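Local coordinates for Blr6230 protein (Bradyrhizobium diazoefficiens USDA 110, PDB 5NGG), which probably hydrolyses beta-lactam antibiotics as a zinc-dependent subclass B3 metallo-beta-lactamase, at residues 97-102 with 129-134; 120-125 with 182-187. One frame throughout, in Å; residues are numbered along the deposited sequence.

Interaction 1: residues 97-102 with 129-134. With ZN (zinc ion), chain D.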
loop_
_atom_site.group_PDB
_atom_site.type_symbol
_atom_site.label_atom_id
_atom_site.label_comp_id
_atom_site.label_asym_id
_atom_site.label_seq_id
_atom_site.Cartn_x
_atom_site.Cartn_y
_atom_site.Cartn_z
ATOM N N ILE A 97 -4.543 -7.018 -10.347
ATOM C CA ILE A 97 -4.511 -6.592 -8.950
ATOM C C ILE A 97 -3.032 -6.485 -8.578
ATOM O O ILE A 97 -2.272 -7.450 -8.746
ATOM C CB ILE A 97 -5.194 -7.600 -8.027
ATOM C CG1 ILE A 97 -6.642 -7.852 -8.465
ATOM C CG2 ILE A 97 -5.137 -7.106 -6.594
ATOM C CD1 ILE A 97 -7.299 -9.048 -7.799
ATOM N N LEU A 98 -2.631 -5.309 -8.091
ATOM C CA LEU A 98 -1.269 -5.094 -7.604
ATOM C C LEU A 98 -1.314 -4.931 -6.092
ATOM O O LEU A 98 -2.275 -4.397 -5.540
ATOM C CB LEU A 98 -0.658 -3.833 -8.232
ATOM C CG LEU A 98 0.045 -4.032 -9.584
ATOM C CD1 LEU A 98 -0.684 -4.864 -10.590
ATOM C CD2 LEU A 98 0.469 -2.695 -10.144
ATOM N N ASN A 99 -0.253 -5.398 -5.449
ATOM C CA ASN A 99 -0.105 -5.257 -4.003
ATOM C C ASN A 99 1.103 -4.399 -3.682
ATOM O O ASN A 99 2.169 -4.566 -4.291
ATOM C CB ASN A 99 0.058 -6.650 -3.389
ATOM C CG ASN A 99 0.031 -6.710 -1.833
ATOM O OD1 ASN A 99 0.711 -7.570 -1.269
ATOM N ND2 ASN A 99 -0.776 -5.904 -1.159
ATOM N N THR A 100 0.952 -3.537 -2.682
ATOM C CA THR A 100 2.097 -2.846 -2.070
ATOM C C THR A 100 2.805 -3.790 -1.092
ATOM O O THR A 100 4.007 -4.026 -1.181
ATOM C CB THR A 100 1.681 -1.574 -1.310
ATOM O OG1 THR A 100 0.606 -1.871 -0.411
ATOM C CG2 THR A 100 1.330 -0.454 -2.288
ATOM N N HIS A 101 2.068 -4.351 -0.138
ATOM C CA HIS A 101 2.689 -5.300 0.802
ATOM C C HIS A 101 1.639 -6.211 1.413
ATOM O O HIS A 101 0.462 -5.880 1.506
ATOM C CB HIS A 101 3.520 -4.595 1.876
ATOM C CG HIS A 101 2.703 -3.946 2.944
ATOM N ND1 HIS A 101 2.347 -2.613 2.933
ATOM C CD2 HIS A 101 2.237 -4.441 4.112
ATOM C CE1 HIS A 101 1.653 -2.332 4.023
ATOM N NE2 HIS A 101 1.548 -3.431 4.748
ATOM N N ALA A 102 2.102 -7.374 1.851
ATOM C CA ALA A 102 1.223 -8.503 2.143
ATOM C C ALA A 102 0.830 -8.600 3.622
ATOM O O ALA A 102 1.173 -9.563 4.289
ATOM C CB ALA A 102 1.893 -9.776 1.672
ATOM N N PRO A 129 5.373 -15.812 -0.347
ATOM C CA PRO A 129 4.984 -16.832 0.648
ATOM C C PRO A 129 3.913 -16.357 1.628
ATOM O O PRO A 129 3.088 -17.149 2.080
ATOM C CB PRO A 129 6.288 -17.147 1.392
ATOM C CG PRO A 129 7.377 -16.677 0.499
ATOM C CD PRO A 129 6.828 -15.561 -0.334
ATOM N N LEU A 130 3.937 -15.056 1.941
ATOM C CA LEU A 130 2.948 -14.451 2.849
ATOM C C LEU A 130 1.562 -14.451 2.211
ATOM O O LEU A 130 0.563 -14.818 2.831
ATOM C CB LEU A 130 3.344 -13.016 3.205
ATOM C CG LEU A 130 4.425 -12.768 4.256
ATOM C CD1 LEU A 130 5.757 -13.404 3.911
ATOM C CD2 LEU A 130 4.589 -11.262 4.438
ATOM N N LEU A 131 1.491 -14.008 0.957
ATOM C CA LEU A 131 0.225 -13.990 0.218
ATOM C C LEU A 131 -0.340 -15.394 0.052
ATOM O O LEU A 131 -1.549 -15.599 0.225
ATOM C CB LEU A 131 0.431 -13.336 -1.150
ATOM C CG LEU A 131 0.711 -11.832 -1.066
ATOM C CD1 LEU A 131 1.334 -11.318 -2.354
ATOM C CD2 LEU A 131 -0.565 -11.083 -0.772
ATOM N N GLU A 132 0.526 -16.328 -0.315
ATOM C CA GLU A 132 0.092 -17.686 -0.610
ATOM C C GLU A 132 -0.230 -18.470 0.645
ATOM O O GLU A 132 -0.950 -19.464 0.573
ATOM C CB GLU A 132 1.100 -18.379 -1.520
ATOM C CG GLU A 132 1.187 -17.669 -2.872
ATOM C CD GLU A 132 1.711 -18.477 -4.033
ATOM O OE1 GLU A 132 2.304 -19.550 -3.823
ATOM O OE2 GLU A 132 1.557 -17.972 -5.162
ATOM N N GLY A 133 0.277 -18.045 1.796
ATOM C CA GLY A 133 -0.033 -18.691 3.068
ATOM C C GLY A 133 -1.116 -18.000 3.878
ATOM O O GLY A 133 -1.711 -18.615 4.743
ATOM N N GLY A 134 -1.345 -16.714 3.632
ATOM C CA GLY A 134 -2.351 -15.956 4.384
ATOM C C GLY A 134 -1.996 -15.717 5.845
ATOM O O GLY A 134 -2.885 -15.753 6.703
HETATM ZN ZN ZN D . 1.411 -3.431 6.809
HETATM O O HOH W 1 -0.234 -2.905 7.477
#

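Interaction 2: residues 120-125 with 182-187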
loop_
_atom_site.group_PDB
_atom_site.type_symbol
_atom_site.label_atom_id
_atom_site.label_comp_id
_atom_site.label_asym_id
_atom_site.label_seq_id
_atom_site.Cartn_x
_atom_site.Cartn_y
_atom_site.Cartn_z
ATOM N N GLN A 120 -5.355 -11.205 -12.612
ATOM C CA GLN A 120 -4.049 -11.694 -12.171
ATOM C C GLN A 120 -3.509 -10.818 -11.048
ATOM O O GLN A 120 -3.677 -9.623 -11.082
ATOM C CB GLN A 120 -3.068 -11.703 -13.338
ATOM C CG GLN A 120 -3.401 -12.735 -14.403
ATOM C CD GLN A 120 -2.493 -12.616 -15.606
ATOM O OE1 GLN A 120 -2.531 -11.620 -16.330
ATOM N NE2 GLN A 120 -1.669 -13.631 -15.828
ATOM N N LEU A 121 -2.874 -11.447 -10.065
ATOM C CA LEU A 121 -2.272 -10.771 -8.923
ATOM C C LEU A 121 -0.760 -10.661 -9.138
ATOM O O LEU A 121 -0.078 -11.665 -9.421
ATOM C CB LEU A 121 -2.557 -11.524 -7.620
ATOM C CG LEU A 121 -1.843 -11.008 -6.349
ATOM C CD1 LEU A 121 -2.236 -9.577 -5.987
ATOM C CD2 LEU A 121 -2.080 -11.938 -5.150
ATOM N N VAL A 122 -0.268 -9.433 -8.963
ATOM C CA VAL A 122 1.159 -9.103 -9.113
ATOM C C VAL A 122 1.680 -8.541 -7.787
ATOM O O VAL A 122 1.065 -7.628 -7.234
ATOM C CB VAL A 122 1.323 -8.047 -10.210
ATOM C CG1 VAL A 122 2.806 -7.788 -10.471
ATOM C CG2 VAL A 122 0.621 -8.501 -11.475
ATOM N N ALA A 123 2.799 -9.069 -7.294
ATOM C CA ALA A 123 3.320 -8.683 -5.990
ATOM C C ALA A 123 4.821 -8.941 -5.934
ATOM O O ALA A 123 5.371 -9.739 -6.698
ATOM C CB ALA A 123 2.600 -9.448 -4.873
ATOM N N GLY A 124 5.469 -8.278 -4.982
ATOM C CA GLY A 124 6.887 -8.463 -4.744
ATOM C C GLY A 124 7.215 -9.910 -4.426
ATOM O O GLY A 124 6.565 -10.556 -3.588
ATOM N N GLU A 125 8.285 -10.413 -5.037
ATOM C CA GLU A 125 8.643 -11.830 -4.902
ATOM C C GLU A 125 8.780 -12.292 -3.450
ATOM O O GLU A 125 8.335 -13.385 -3.107
ATOM C CB GLU A 125 9.949 -12.101 -5.650
ATOM C CG GLU A 125 10.489 -13.522 -5.551
ATOM C CD GLU A 125 11.758 -13.714 -6.362
ATOM O OE1 GLU A 125 11.776 -13.323 -7.549
ATOM O OE2 GLU A 125 12.738 -14.258 -5.812
ATOM N N THR A 182 6.633 -3.463 -2.064
ATOM C CA THR A 182 6.894 -2.946 -3.404
ATOM C C THR A 182 6.182 -1.620 -3.563
ATOM O O THR A 182 4.962 -1.525 -3.399
ATOM C CB THR A 182 6.406 -3.941 -4.463
ATOM O OG1 THR A 182 7.077 -5.203 -4.264
ATOM C CG2 THR A 182 6.691 -3.447 -5.875
ATOM N N SER A 183 6.944 -0.594 -3.897
ATOM C CA SER A 183 6.413 0.720 -4.229
ATOM C C SER A 183 6.294 0.834 -5.742
ATOM O O SER A 183 7.207 0.472 -6.468
ATOM C CB SER A 183 7.328 1.814 -3.679
ATOM O OG SER A 183 7.384 1.758 -2.250
ATOM N N TRP A 184 5.146 1.310 -6.216
ATOM C CA TRP A 184 4.844 1.283 -7.648
ATOM C C TRP A 184 4.847 2.697 -8.238
ATOM O O TRP A 184 4.149 3.573 -7.740
ATOM C CB TRP A 184 3.462 0.666 -7.845
ATOM C CG TRP A 184 3.363 -0.786 -7.512
ATOM C CD1 TRP A 184 2.923 -1.354 -6.349
ATOM C CD2 TRP A 184 3.741 -1.861 -8.361
ATOM N NE1 TRP A 184 2.982 -2.708 -6.435
ATOM C CE2 TRP A 184 3.473 -3.056 -7.666
ATOM C CE3 TRP A 184 4.258 -1.938 -9.660
ATOM C CZ2 TRP A 184 3.685 -4.314 -8.242
ATOM C CZ3 TRP A 184 4.485 -3.161 -10.205
ATOM C CH2 TRP A 184 4.181 -4.343 -9.512
ATOM N N GLU A 185 5.632 2.892 -9.296
ATOM C CA GLU A 185 5.751 4.197 -9.941
ATOM C C GLU A 185 4.978 4.229 -11.258
ATOM O O GLU A 185 5.016 3.283 -12.045
ATOM C CB GLU A 185 7.220 4.489 -10.204
ATOM C CG GLU A 185 7.491 5.833 -10.845
ATOM C CD GLU A 185 8.968 6.100 -11.080
ATOM O OE1 GLU A 185 9.824 5.201 -10.834
ATOM O OE2 GLU A 185 9.259 7.231 -11.554
ATOM N N MET A 186 4.287 5.335 -11.508
ATOM C CA MET A 186 3.627 5.533 -12.811
ATOM C C MET A 186 3.525 7.000 -13.134
ATOM O O MET A 186 3.587 7.851 -12.258
ATOM C CB MET A 186 2.249 4.884 -12.904
ATOM C CG MET A 186 1.201 5.473 -11.985
ATOM S SD MET A 186 -0.453 4.786 -12.263
ATOM C CE MET A 186 -0.930 5.676 -13.740
ATOM N N THR A 187 3.402 7.278 -14.427
ATOM C CA THR A 187 3.268 8.635 -14.908
ATOM C C THR A 187 1.785 8.951 -15.150
ATOM O O THR A 187 1.026 8.136 -15.713
ATOM C CB THR A 187 4.005 8.785 -16.244
ATOM O OG1 THR A 187 5.348 8.354 -16.053
ATOM C CG2 THR A 187 3.982 10.215 -16.766
#

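Interaction 1: residues 97-102 with 129-134
Ala-102 and Leu-131 meet where helix 128-133 packs against the start of the His-X-His-X-Asp-His motif, the metal-binding signature of the metallo-beta-lactamase fold. The Leu-131 side chain can be followed outward. Its CB still stands 4.8 Å from Ala-102 CB. CG then leans from the helix toward residues 97-102, beside the backbone N (chi1 -69°), and comes to 3.6 Å from Ala-102 CB. At the fork, CD2 reaches both Ala-102 CB and the amide oxygen of Asn-99, with Leu-131 CD2 lying 3.8 Å from Asn-99 OD1. CD1 passes the same oxygen slightly farther off. The side chains of Asn-99 and Leu-131 arrive from opposite directions, and their contact is van der Waals rather than polar. One helical residue earlier, Leu-130 adds its CB at 3.9 Å from Ala-102 CB, so the alanine methyl rests against two consecutive leucines. All four touching residues are buried, and Thr-107 of helix 104-107 and Phe-110 of helix 110-117 also touch the Leu-131 side chain.

The other end of the Asn-99 amide is polar. ND2 donates to Asp-70 OD1 and His-101 O, and these two acceptors restrict the rotation of the amide, leaving OD1 facing Leu-131. The ring of His-101, whose CB points away from the helix, carries the metal: NE2 binds zinc at 2.1 Å, ND1 bonds to Cys-201 O, and His-103 and His-177 complete the protein ligands. Asn-99 ND2 lies 2.9 Å from His-101 O, a bent bond (137°) entering from above the carbonyl plane.

Interaction 2: residues 120-125 with 182-187
Gly-124 and Thr-182 bring their CA atoms to 5.7 Å, and from there strands 120-124 and 182-190 diverge, the CA atoms of Val-122 and Trp-184 already lying 11.1 Å apart. The strands belong to different sheets, so the increasing separation is filled by side chains and not by a backbone ladder. At the narrow end, Thr-182 OG1 lies directly against the glycine backbone, 3.3 Å from Gly-124 CA. The hydroxyl's hydrogen bond is made to Gly-180 O, and its approach to Gly-124 is close packing.

Farther along, the indole reaches across from strand 182-190. Trp-184 CH2, at the far corner of the six-membered ring, meets Val-122 CG1 at 3.8 Å. The valine methyl gets there because it extends anti to its own backbone N (chi1 -175°), and the two side chains cross obliquely. Within its own strand the indole is backed by Thr-182 CG2, which lies 3.7 Å above one ring face and is offset toward the rim. The pyrrole end is held as well: NE1 donates to Asn-99 O, which limits rotation of the indole about its own torsions. Leu-98, from the neighbouring strand of the Val-122 sheet, and Leu-169 and Ala-171, from strand 167-173, also touch Trp-184.

Apolar side chains of two sheets meeting in a buried interior, with these two strands closest at the Gly-124 to Thr-182 end, are what is expected of the alpha-beta/beta-alpha sandwich of the metallo-beta-lactamase fold.

Overall arrangement
Centres of the two interactions lie about 11 Å apart, and strands 94-98 and 120-124 tie them together as parallel neighbours in one sheet: Ile-97 O and Val-122 N are 2.8 Å apart, a probable hydrogen bond. Strand 120-124 also runs on toward helix 128-133, and Leu-131 CD1 of interaction 1 touches Ala-123 CB of interaction 2 at 3.4 Å. A second probable bond, Thr-100 O to Thr-182 N at 2.8 Å, joins the residue before the zinc ligand His-101 to the second sheet. Residues 97-102 thus include a zinc ligand, while interaction 2 joins the two sheets, the Thr-182 side chain being about 9 Å from a zinc ion.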